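PDB 1VL5: BH2331 protein from Bacillus halodurans, which probably acts as an S-adenosylmethionine-dependent methyltransferase, although neither its substrate nor its biological role is known. Local coordinates for residues F194-E197 with D198-D201; G49-A52 with N53-P57; A120-V123 with S124-R128. All coordinates share one frame; numbering follows the deposited sequence.

Contact 1: residues F194-E197 with D198-D201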
ATOM      1  N   PHE A 194       7.025   7.260 -12.667  1.00 31.51           N
ATOM      2  CA  PHE A 194       8.217   6.594 -12.169  1.00 31.63           C
ATOM      3  C   PHE A 194       9.365   6.806 -13.121  1.00 27.82           C
ATOM      4  O   PHE A 194       9.211   6.640 -14.314  1.00 27.52           O
ATOM      5  CB  PHE A 194       7.918   5.107 -12.024  1.00 32.47           C
ATOM      6  CG  PHE A 194       6.857   4.843 -11.026  1.00 35.23           C
ATOM      7  CD1 PHE A 194       7.156   4.861  -9.670  1.00 47.78           C
ATOM      8  CD2 PHE A 194       5.547   4.663 -11.422  1.00 38.25           C
ATOM      9  CE1 PHE A 194       6.156   4.648  -8.720  1.00 50.76           C
ATOM     10  CE2 PHE A 194       4.547   4.431 -10.491  1.00 48.17           C
ATOM     11  CZ  PHE A 194       4.850   4.423  -9.142  1.00 45.73           C
ATOM     12  N   ILE A 195      10.512   7.194 -12.570  1.00 27.47           N
ATOM     13  CA  ILE A 195      11.756   7.291 -13.285  1.00 26.67           C
ATOM     14  C   ILE A 195      12.399   5.886 -13.255  1.00 25.98           C
ATOM     15  O   ILE A 195      12.797   5.416 -12.223  1.00 27.48           O
ATOM     16  CB  ILE A 195      12.665   8.351 -12.654  1.00 27.30           C
ATOM     17  CG1 ILE A 195      11.952   9.691 -12.563  1.00 29.99           C
ATOM     18  CG2 ILE A 195      13.915   8.503 -13.439  1.00 33.70           C
ATOM     19  CD1 ILE A 195      11.433  10.207 -13.875  1.00 29.76           C
ATOM     20  N   PHE A 196      12.450   5.213 -14.399  1.00 27.60           N
ATOM     21  CA  PHE A 196      12.782   3.797 -14.458  1.00 26.75           C
ATOM     22  C   PHE A 196      14.040   3.407 -13.768  1.00 26.11           C
ATOM     23  O   PHE A 196      14.078   2.411 -13.065  1.00 29.03           O
ATOM     24  CB  PHE A 196      12.858   3.347 -15.912  1.00 30.97           C
ATOM     25  CG  PHE A 196      13.151   1.865 -16.099  1.00 24.92           C
ATOM     26  CD1 PHE A 196      12.133   0.931 -16.053  1.00 28.96           C
ATOM     27  CD2 PHE A 196      14.410   1.447 -16.417  1.00 25.48           C
ATOM     28  CE1 PHE A 196      12.393  -0.415 -16.254  1.00 27.36           C
ATOM     29  CE2 PHE A 196      14.692   0.071 -16.620  1.00 33.64           C
ATOM     30  CZ  PHE A 196      13.661  -0.838 -16.558  1.00 31.59           C
ATOM     31  N   GLU A 197      15.086   4.207 -13.927  1.00 29.67           N
ATOM     32  CA  GLU A 197      16.392   3.893 -13.345  1.00 26.90           C
ATOM     33  C   GLU A 197      16.359   3.994 -11.840  1.00 24.67           C
ATOM     34  O   GLU A 197      16.915   3.145 -11.143  1.00 24.49           O
ATOM     35  CB  GLU A 197      17.499   4.814 -13.917  1.00 26.73           C
ATOM     36  CG  GLU A 197      18.880   4.179 -13.907  1.00 36.89           C
ATOM     37  CD  GLU A 197      19.008   2.956 -14.837  1.00 33.06           C
ATOM     38  OE1 GLU A 197      18.215   2.803 -15.825  1.00 42.76           O
ATOM     39  OE2 GLU A 197      19.944   2.171 -14.581  1.00 43.24           O
ATOM     40  N   ASP A 198      15.719   5.037 -11.347  1.00 25.34           N
ATOM     41  CA  ASP A 198      15.624   5.296  -9.904  1.00 25.07           C
ATOM     42  C   ASP A 198      14.754   4.239  -9.220  1.00 23.74           C
ATOM     43  O   ASP A 198      15.081   3.756  -8.150  1.00 24.74           O
ATOM     44  CB  ASP A 198      14.998   6.683  -9.642  1.00 26.56           C
ATOM     45  CG  ASP A 198      15.830   7.850 -10.206  1.00 34.01           C
ATOM     46  OD1 ASP A 198      17.032   7.689 -10.484  1.00 37.41           O
ATOM     47  OD2 ASP A 198      15.265   8.960 -10.351  1.00 37.85           O
ATOM     48  N   TRP A 199      13.615   3.958  -9.836  1.00 24.17           N
ATOM     49  CA  TRP A 199      12.655   2.955  -9.397  1.00 25.63           C
ATOM     50  C   TRP A 199      13.323   1.608  -9.295  1.00 27.31           C
ATOM     51  O   TRP A 199      13.133   0.902  -8.331  1.00 27.96           O
ATOM     52  CB  TRP A 199      11.503   2.940 -10.400  1.00 26.48           C
ATOM     53  CG  TRP A 199      10.423   1.938 -10.198  1.00 29.00           C
ATOM     54  CD1 TRP A 199       9.476   1.920  -9.208  1.00 33.86           C
ATOM     55  CD2 TRP A 199      10.129   0.836 -11.048  1.00 26.48           C
ATOM     56  NE1 TRP A 199       8.626   0.876  -9.388  1.00 32.14           N
ATOM     57  CE2 TRP A 199       9.006   0.175 -10.496  1.00 30.33           C
ATOM     58  CE3 TRP A 199      10.717   0.326 -12.208  1.00 25.70           C
ATOM     59  CZ2 TRP A 199       8.438  -0.942 -11.083  1.00 34.34           C
ATOM     60  CZ3 TRP A 199      10.176  -0.799 -12.782  1.00 31.61           C
ATOM     61  CH2 TRP A 199       9.042  -1.431 -12.206  1.00 30.77           C
ATOM     62  N   CYS A 200      14.143   1.280 -10.279  1.00 29.27           N
ATOM     63  CA  CYS A 200      14.885   0.015 -10.294  1.00 29.48           C
ATOM     64  C   CYS A 200      15.946  -0.020  -9.233  1.00 28.17           C
ATOM     65  O   CYS A 200      16.147  -1.051  -8.609  1.00 26.57           O
ATOM     66  CB  CYS A 200      15.533  -0.239 -11.670  1.00 29.53           C
ATOM     67  SG  CYS A 200      14.365  -0.863 -12.898  1.00 30.15           S
ATOM     68  N   ASP A 201      16.658   1.095  -9.076  1.00 27.95           N
ATOM     69  CA  ASP A 201      17.738   1.173  -8.162  1.00 27.50           C
ATOM     70  C   ASP A 201      17.316   1.118  -6.695  1.00 27.64           C
ATOM     71  O   ASP A 201      18.096   0.719  -5.859  1.00 27.78           O
ATOM     72  CB  ASP A 201      18.579   2.419  -8.427  1.00 30.38           C
ATOM     73  CG  ASP A 201      19.473   2.288  -9.666  1.00 32.61           C
ATOM     74  OD1 ASP A 201      19.569   1.213 -10.319  1.00 34.05           O
ATOM     75  OD2 ASP A 201      20.066   3.307 -10.017  1.00 28.74           O
TER
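Strand 183-195 passes directly into helix 196-202 at this strand-to-helix junction, where I195 takes the N-cap position and its carbonyl meets W199. The bond from W199 N to I195 O is 2.9 Å long and close to straight, with an N-H...O angle of 174°. C200 N to F196 O (3.0 Å) and D201 N to E197 O (2.9 Å) continue the i to i+4 ladder.

On the buried side of the turn, C200 SG sits over one face of the F196 ring, 3.8 Å from its centroid, a sulfur-aromatic contact displaced somewhat toward the rim. F196 reaches this place because its CG stands anti to the backbone N (chi1 -178°), which carries the ring back beside the next turn even though its CB starts out away from it. W199 adds a second apolar contact on F196, CZ3 to CE1 at 4.1 Å, the two side chains meeting at a slant. At its other end the indole is met by F194, whose CD1 lies 3.8 Å from W199 CD1, with the planes inclined at 50°.

The outer side is acidic: D198 OD2 lies alongside I195 CG2 at 3.4 Å, while the E197 and D201 carboxylates are near neighbours whose planes are perpendicular. K210 forms salt bridges with both E197 and D201, and R236 pairs with E197.

R160 makes a cation-pi contact with the W199 indole, and helix 207-218 packs on F196. The turn thus divides its chemistry: F196, W199 and C200 bring aromatic and sulfur groups together on the buried side, whereas the two neighbouring carboxylates, which would otherwise probably repel, share a lysine whose charge should favour their ionised forms.

Contact 2: residues G49-A52 with N53-P57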
ATOM      1  N   GLY A  49       7.720   2.627   8.979  1.00 29.39           N
ATOM      2  CA  GLY A  49       6.983   3.264  10.082  1.00 33.68           C
ATOM      3  C   GLY A  49       6.379   4.625   9.765  1.00 32.69           C
ATOM      4  O   GLY A  49       5.991   5.366  10.676  1.00 31.14           O
ATOM      5  N   HIS A  50       6.244   4.947   8.484  1.00 29.98           N
ATOM      6  CA  HIS A  50       5.858   6.333   8.145  1.00 31.71           C
ATOM      7  C   HIS A  50       4.422   6.659   8.463  1.00 28.36           C
ATOM      8  O   HIS A  50       4.114   7.808   8.715  1.00 26.06           O
ATOM      9  CB  HIS A  50       6.099   6.633   6.668  1.00 31.65           C
ATOM     10  CG  HIS A  50       7.544   6.669   6.294  1.00 41.03           C
ATOM     11  ND1 HIS A  50       8.553   6.689   7.230  1.00 46.28           N
ATOM     12  CD2 HIS A  50       8.147   6.711   5.088  1.00 49.59           C
ATOM     13  CE1 HIS A  50       9.719   6.720   6.617  1.00 47.67           C
ATOM     14  NE2 HIS A  50       9.500   6.743   5.317  1.00 50.55           N
ATOM     15  N   VAL A  51       3.522   5.690   8.306  1.00 25.71           N
ATOM     16  CA  VAL A  51       2.123   5.967   8.624  1.00 24.39           C
ATOM     17  C   VAL A  51       1.926   6.146  10.153  1.00 26.10           C
ATOM     18  O   VAL A  51       1.305   7.114  10.600  1.00 26.46           O
ATOM     19  CB  VAL A  51       1.170   4.926   7.987  1.00 25.16           C
ATOM     20  CG1 VAL A  51      -0.299   5.196   8.337  1.00 27.54           C
ATOM     21  CG2 VAL A  51       1.302   4.945   6.476  1.00 29.00           C
ATOM     22  N   ALA A  52       2.408   5.203  10.948  1.00 23.43           N
ATOM     23  CA  ALA A  52       2.332   5.326  12.373  1.00 28.30           C
ATOM     24  C   ALA A  52       2.936   6.633  12.818  1.00 26.25           C
ATOM     25  O   ALA A  52       2.416   7.291  13.727  1.00 27.56           O
ATOM     26  CB  ALA A  52       3.089   4.148  13.083  1.00 29.27           C
ATOM     27  N   ASN A  53       4.077   6.982  12.215  1.00 26.61           N
ATOM     28  CA  ASN A  53       4.772   8.236  12.529  1.00 26.33           C
ATOM     29  C   ASN A  53       3.866   9.454  12.328  1.00 27.36           C
ATOM     30  O   ASN A  53       3.801  10.334  13.180  1.00 29.68           O
ATOM     31  CB  ASN A  53       5.950   8.409  11.584  1.00 26.58           C
ATOM     32  CG  ASN A  53       6.805   9.591  11.942  1.00 29.02           C
ATOM     33  OD1 ASN A  53       7.514   9.569  12.944  1.00 31.60           O
ATOM     34  ND2 ASN A  53       6.778  10.621  11.085  1.00 22.57           N
ATOM     35  N   ALA A  54       3.189   9.469  11.172  1.00 28.97           N
ATOM     36  CA  ALA A  54       2.284  10.564  10.833  1.00 29.03           C
ATOM     37  C   ALA A  54       1.052  10.638  11.731  1.00 29.13           C
ATOM     38  O   ALA A  54       0.625  11.721  12.059  1.00 29.99           O
ATOM     39  CB  ALA A  54       1.861  10.439   9.377  1.00 33.32           C
ATOM     40  N   PHE A  55       0.494   9.495  12.132  1.00 29.47           N
ATOM     41  CA  PHE A  55      -0.770   9.453  12.884  1.00 29.30           C
ATOM     42  C   PHE A  55      -0.551   9.743  14.368  1.00 29.31           C
ATOM     43  O   PHE A  55      -1.409  10.368  15.049  1.00 25.03           O
ATOM     44  CB  PHE A  55      -1.479   8.094  12.694  1.00 28.81           C
ATOM     45  CG  PHE A  55      -2.412   8.043  11.491  1.00 32.52           C
ATOM     46  CD1 PHE A  55      -1.925   8.065  10.214  1.00 42.42           C
ATOM     47  CD2 PHE A  55      -3.770   7.992  11.661  1.00 32.47           C
ATOM     48  CE1 PHE A  55      -2.770   8.036   9.116  1.00 42.43           C
ATOM     49  CE2 PHE A  55      -4.608   7.924  10.584  1.00 35.71           C
ATOM     50  CZ  PHE A  55      -4.108   7.962   9.301  1.00 25.87           C
ATOM     51  N   ALA A  56       0.615   9.321  14.847  1.00 28.31           N
ATOM     52  CA  ALA A  56       0.945   9.339  16.295  1.00 30.48           C
ATOM     53  C   ALA A  56       0.608  10.614  17.060  1.00 28.73           C
ATOM     54  O   ALA A  56      -0.036  10.543  18.116  1.00 29.67           O
ATOM     55  CB  ALA A  56       2.425   8.951  16.529  1.00 29.28           C
ATOM     56  N   PRO A  57       1.031  11.783  16.558  1.00 32.25           N
ATOM     57  CA  PRO A  57       0.749  12.996  17.341  1.00 29.73           C
ATOM     58  C   PRO A  57      -0.737  13.328  17.486  1.00 29.53           C
ATOM     59  O   PRO A  57      -1.100  14.058  18.371  1.00 28.84           O
ATOM     60  CB  PRO A  57       1.409  14.113  16.536  1.00 32.35           C
ATOM     61  CG  PRO A  57       1.993  13.533  15.375  1.00 30.72           C
ATOM     62  CD  PRO A  57       1.696  12.087  15.278  1.00 31.04           C
TER
HETATM   63  O   HOH W   1       5.700  10.059   8.532  1.00 17.90           O
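V51 and F55 make the apolar part of this helical turn, lying side by side one turn apart. V51 CG1 is 3.8 Å from F55 CD1, a position it reaches by standing anti to the backbone N (chi1 179°). The same ring also presents its edge to the backbone, with F55 CD1 3.4 Å from V51 O.

The backbone bonds are those of a short helix. N53 N reaches G49 O, the N-cap carbonyl, at 2.9 Å, and F55 N reaches V51 O at the same length. A56 N donates to A52 O at 2.9 Å, and F55 N adds a weak second bond to that oxygen. A54 N bonds H50 O at 3.1 Å.

One water extends the polar network: it donates to H50 O and accepts from N53 ND2, each at 2.8 Å, joining the N53 amide to the helix backbone. The other end of that amide, OD1, bonds N82.

G49 has a positive phi of 89°, and with A52, whose N bonds D43 OD2, it fits a GxGxxA pattern that resembles the glycine-rich loop binding S-adenosylmethionine in related methyltransferases. Helix 50-55 is the helix of the beta-alpha-beta crossover between strands 40-44 and 61-66. V51 and F55 face helix 26-33 and strand 104-110, whereas A52 and N53 pack on helix 69-81.

Contact 3: residues A120-V123 with S124-R128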
ATOM      1  N   ALA A 120      -7.486 -11.003   0.872  1.00 27.25           N
ATOM      2  CA  ALA A 120      -8.833 -11.178   1.451  1.00 27.41           C
ATOM      3  C   ALA A 120      -8.816 -11.496   2.979  1.00 28.28           C
ATOM      4  O   ALA A 120      -9.718 -11.092   3.701  1.00 26.41           O
ATOM      5  CB  ALA A 120      -9.602 -12.235   0.692  1.00 31.67           C
ATOM      6  N   SER A 121      -7.852 -12.286   3.461  1.00 27.31           N
ATOM      7  CA  SER A 121      -7.784 -12.573   4.893  1.00 28.70           C
ATOM      8  C   SER A 121      -7.369 -11.402   5.691  1.00 26.78           C
ATOM      9  O   SER A 121      -7.783 -11.271   6.851  1.00 28.68           O
ATOM     10  CB  SER A 121      -6.844 -13.746   5.218  1.00 28.27           C
ATOM     11  OG  SER A 121      -7.150 -14.846   4.402  1.00 30.66           O
ATOM     12  N   PHE A 122      -6.501 -10.557   5.127  1.00 26.44           N
ATOM     13  CA  PHE A 122      -6.163  -9.322   5.790  1.00 27.26           C
ATOM     14  C   PHE A 122      -7.433  -8.444   5.899  1.00 29.87           C
ATOM     15  O   PHE A 122      -7.717  -7.881   6.943  1.00 25.69           O
ATOM     16  CB  PHE A 122      -5.010  -8.581   5.079  1.00 30.70           C
ATOM     17  CG  PHE A 122      -5.138  -7.105   5.117  1.00 20.14           C
ATOM     18  CD1 PHE A 122      -4.843  -6.404   6.271  1.00 33.52           C
ATOM     19  CD2 PHE A 122      -5.526  -6.399   3.988  1.00 28.53           C
ATOM     20  CE1 PHE A 122      -4.960  -5.067   6.303  1.00 30.31           C
ATOM     21  CE2 PHE A 122      -5.649  -5.010   4.032  1.00 31.42           C
ATOM     22  CZ  PHE A 122      -5.373  -4.369   5.186  1.00 29.96           C
ATOM     23  N   VAL A 123      -8.215  -8.361   4.828  1.00 26.06           N
ATOM     24  CA  VAL A 123      -9.393  -7.536   4.856  1.00 26.31           C
ATOM     25  C   VAL A 123     -10.378  -8.005   5.918  1.00 29.18           C
ATOM     26  O   VAL A 123     -10.919  -7.201   6.615  1.00 29.08           O
ATOM     27  CB  VAL A 123     -10.087  -7.477   3.494  1.00 26.19           C
ATOM     28  CG1 VAL A 123     -11.287  -6.585   3.619  1.00 29.34           C
ATOM     29  CG2 VAL A 123      -9.136  -6.907   2.427  1.00 26.60           C
ATOM     30  N   SER A 124     -10.611  -9.306   6.037  1.00 28.15           N
ATOM     31  CA  SER A 124     -11.546  -9.812   7.039  1.00 29.47           C
ATOM     32  C   SER A 124     -11.002  -9.643   8.431  1.00 28.61           C
ATOM     33  O   SER A 124     -11.754  -9.299   9.350  1.00 27.11           O
ATOM     34  CB  SER A 124     -11.938 -11.277   6.784  1.00 32.18           C
ATOM     35  OG  SER A 124     -10.816 -12.090   6.780  1.00 31.56           O
ATOM     36  N   GLU A 125      -9.697  -9.811   8.589  1.00 26.31           N
ATOM     37  CA  GLU A 125      -9.073  -9.547   9.871  1.00 24.68           C
ATOM     38  C   GLU A 125      -9.155  -8.083  10.234  1.00 26.73           C
ATOM     39  O   GLU A 125      -9.378  -7.757  11.382  1.00 28.36           O
ATOM     40  CB  GLU A 125      -7.627 -10.023   9.909  1.00 27.57           C
ATOM     41  CG  GLU A 125      -7.439 -11.507  10.035  1.00 24.37           C
ATOM     42  CD  GLU A 125      -7.958 -12.021  11.358  1.00 34.91           C
ATOM     43  OE1 GLU A 125      -7.202 -11.889  12.337  1.00 28.42           O
ATOM     44  OE2 GLU A 125      -9.155 -12.464  11.404  1.00 29.48           O
ATOM     45  N   ALA A 126      -8.954  -7.195   9.266  1.00 24.99           N
ATOM     46  CA  ALA A 126      -9.135  -5.760   9.515  1.00 27.34           C
ATOM     47  C   ALA A 126     -10.569  -5.460   9.988  1.00 26.93           C
ATOM     48  O   ALA A 126     -10.742  -4.820  11.015  1.00 22.34           O
ATOM     49  CB  ALA A 126      -8.731  -4.917   8.303  1.00 26.76           C
ATOM     50  N   TYR A 127     -11.570  -6.043   9.321  1.00 24.84           N
ATOM     51  CA  TYR A 127     -12.979  -5.927   9.721  1.00 26.42           C
ATOM     52  C   TYR A 127     -13.202  -6.400  11.161  1.00 26.14           C
ATOM     53  O   TYR A 127     -13.896  -5.743  11.960  1.00 27.83           O
ATOM     54  CB  TYR A 127     -13.891  -6.746   8.759  1.00 29.64           C
ATOM     55  CG  TYR A 127     -15.359  -6.435   8.957  1.00 24.81           C
ATOM     56  CD1 TYR A 127     -16.119  -7.105   9.914  1.00 25.44           C
ATOM     57  CD2 TYR A 127     -15.948  -5.394   8.271  1.00 26.04           C
ATOM     58  CE1 TYR A 127     -17.432  -6.810  10.113  1.00 31.47           C
ATOM     59  CE2 TYR A 127     -17.244  -5.084   8.493  1.00 30.51           C
ATOM     60  CZ  TYR A 127     -17.994  -5.818   9.398  1.00 31.06           C
ATOM     61  OH  TYR A 127     -19.300  -5.465   9.606  1.00 30.34           O
ATOM     62  N   ARG A 128     -12.588  -7.529  11.502  1.00 23.74           N
ATOM     63  CA  ARG A 128     -12.786  -8.152  12.806  1.00 25.91           C
ATOM     64  C   ARG A 128     -12.225  -7.297  13.942  1.00 22.70           C
ATOM     65  O   ARG A 128     -12.874  -7.110  15.014  1.00 26.41           O
ATOM     66  CB  ARG A 128     -12.190  -9.574  12.822  1.00 22.44           C
ATOM     67  CG  ARG A 128     -12.367 -10.275  14.175  1.00 27.93           C
ATOM     68  CD  ARG A 128     -11.668 -11.597  14.208  1.00 28.49           C
ATOM     69  NE  ARG A 128     -10.215 -11.539  14.118  1.00 25.34           N
ATOM     70  CZ  ARG A 128      -9.419 -11.144  15.097  1.00 29.40           C
ATOM     71  NH1 ARG A 128      -9.903 -10.784  16.273  1.00 29.42           N
ATOM     72  NH2 ARG A 128      -8.119 -11.160  14.919  1.00 26.98           N
TER
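S124 OG and S121 O approach to 3.1 Å across one turn of helix 119-129, where the serine hydroxyl folds back on the backbone; A120 O is also within range, so the acceptor is not settled. A chi1 of 59° sets OG between the backbone N and the carbonyl carbon, on the side facing the preceding turn.

Around this lies an unbroken i to i+4 ladder. S124 N bonds A120 O at 3.1 Å and E125 N bonds S121 O at 3.0 Å. The shortest rung, A126 N to F122 O, measures 2.7 Å with an N-H...O angle of 162°, and Y127 N closes on V123 O. S121 O is further crowded by E125, whose CG comes to 3.2 Å. On the buried side A126 CB touches F122 CE1 loosely at 4.3 Å.

Farther along, R128 forms a side-on, two-nitrogen salt bridge with E125. NH2 of R128 bonds OE1 of E125 at 2.8 Å and NE bonds OE2 at 3.1 Å, and both bonds are nearly straight. Each carboxylate oxygen is met on its syn side and lies in the guanidinium plane, though the nitrogens stand about 30° out of the carboxylate plane. This two-point pairing fixes the rotation of both groups. Second partners hold it from outside: E125 OE1 takes the backbone N of M97, while R128 NH1 meets the D101 carboxylate and F99 O.

Helix 119-129 is packed among several elements of the fold. The F122 ring meets F116 edge-to-face, V123 packs against W173 and A180 of helix 170-180, and Y127 lies edge-to-face with F182, just before strand 183-195.

How the contacts relate
Along the chain the order is contact 2, contact 3, contact 1, and no two of them touch. The centres of contacts 2 and 3 are about 22 Å apart, on helices 50-55 and 119-129 of the Rossmann-like methyltransferase fold. Strand 104-110 comes between them in sequence and lies beside strand 40-44 in the parallel part of the sheet. Contact 1 lies about 33 Å from contact 3, centre to centre, across the middle of the chain, and about 26 Å from contact 2. It sits where strand 183-195 leaves the shared mixed sheet, next to strand 236-250. Two contacts therefore belong to the Rossmann-like part, and the third to a later, antiparallel region of the same sheet.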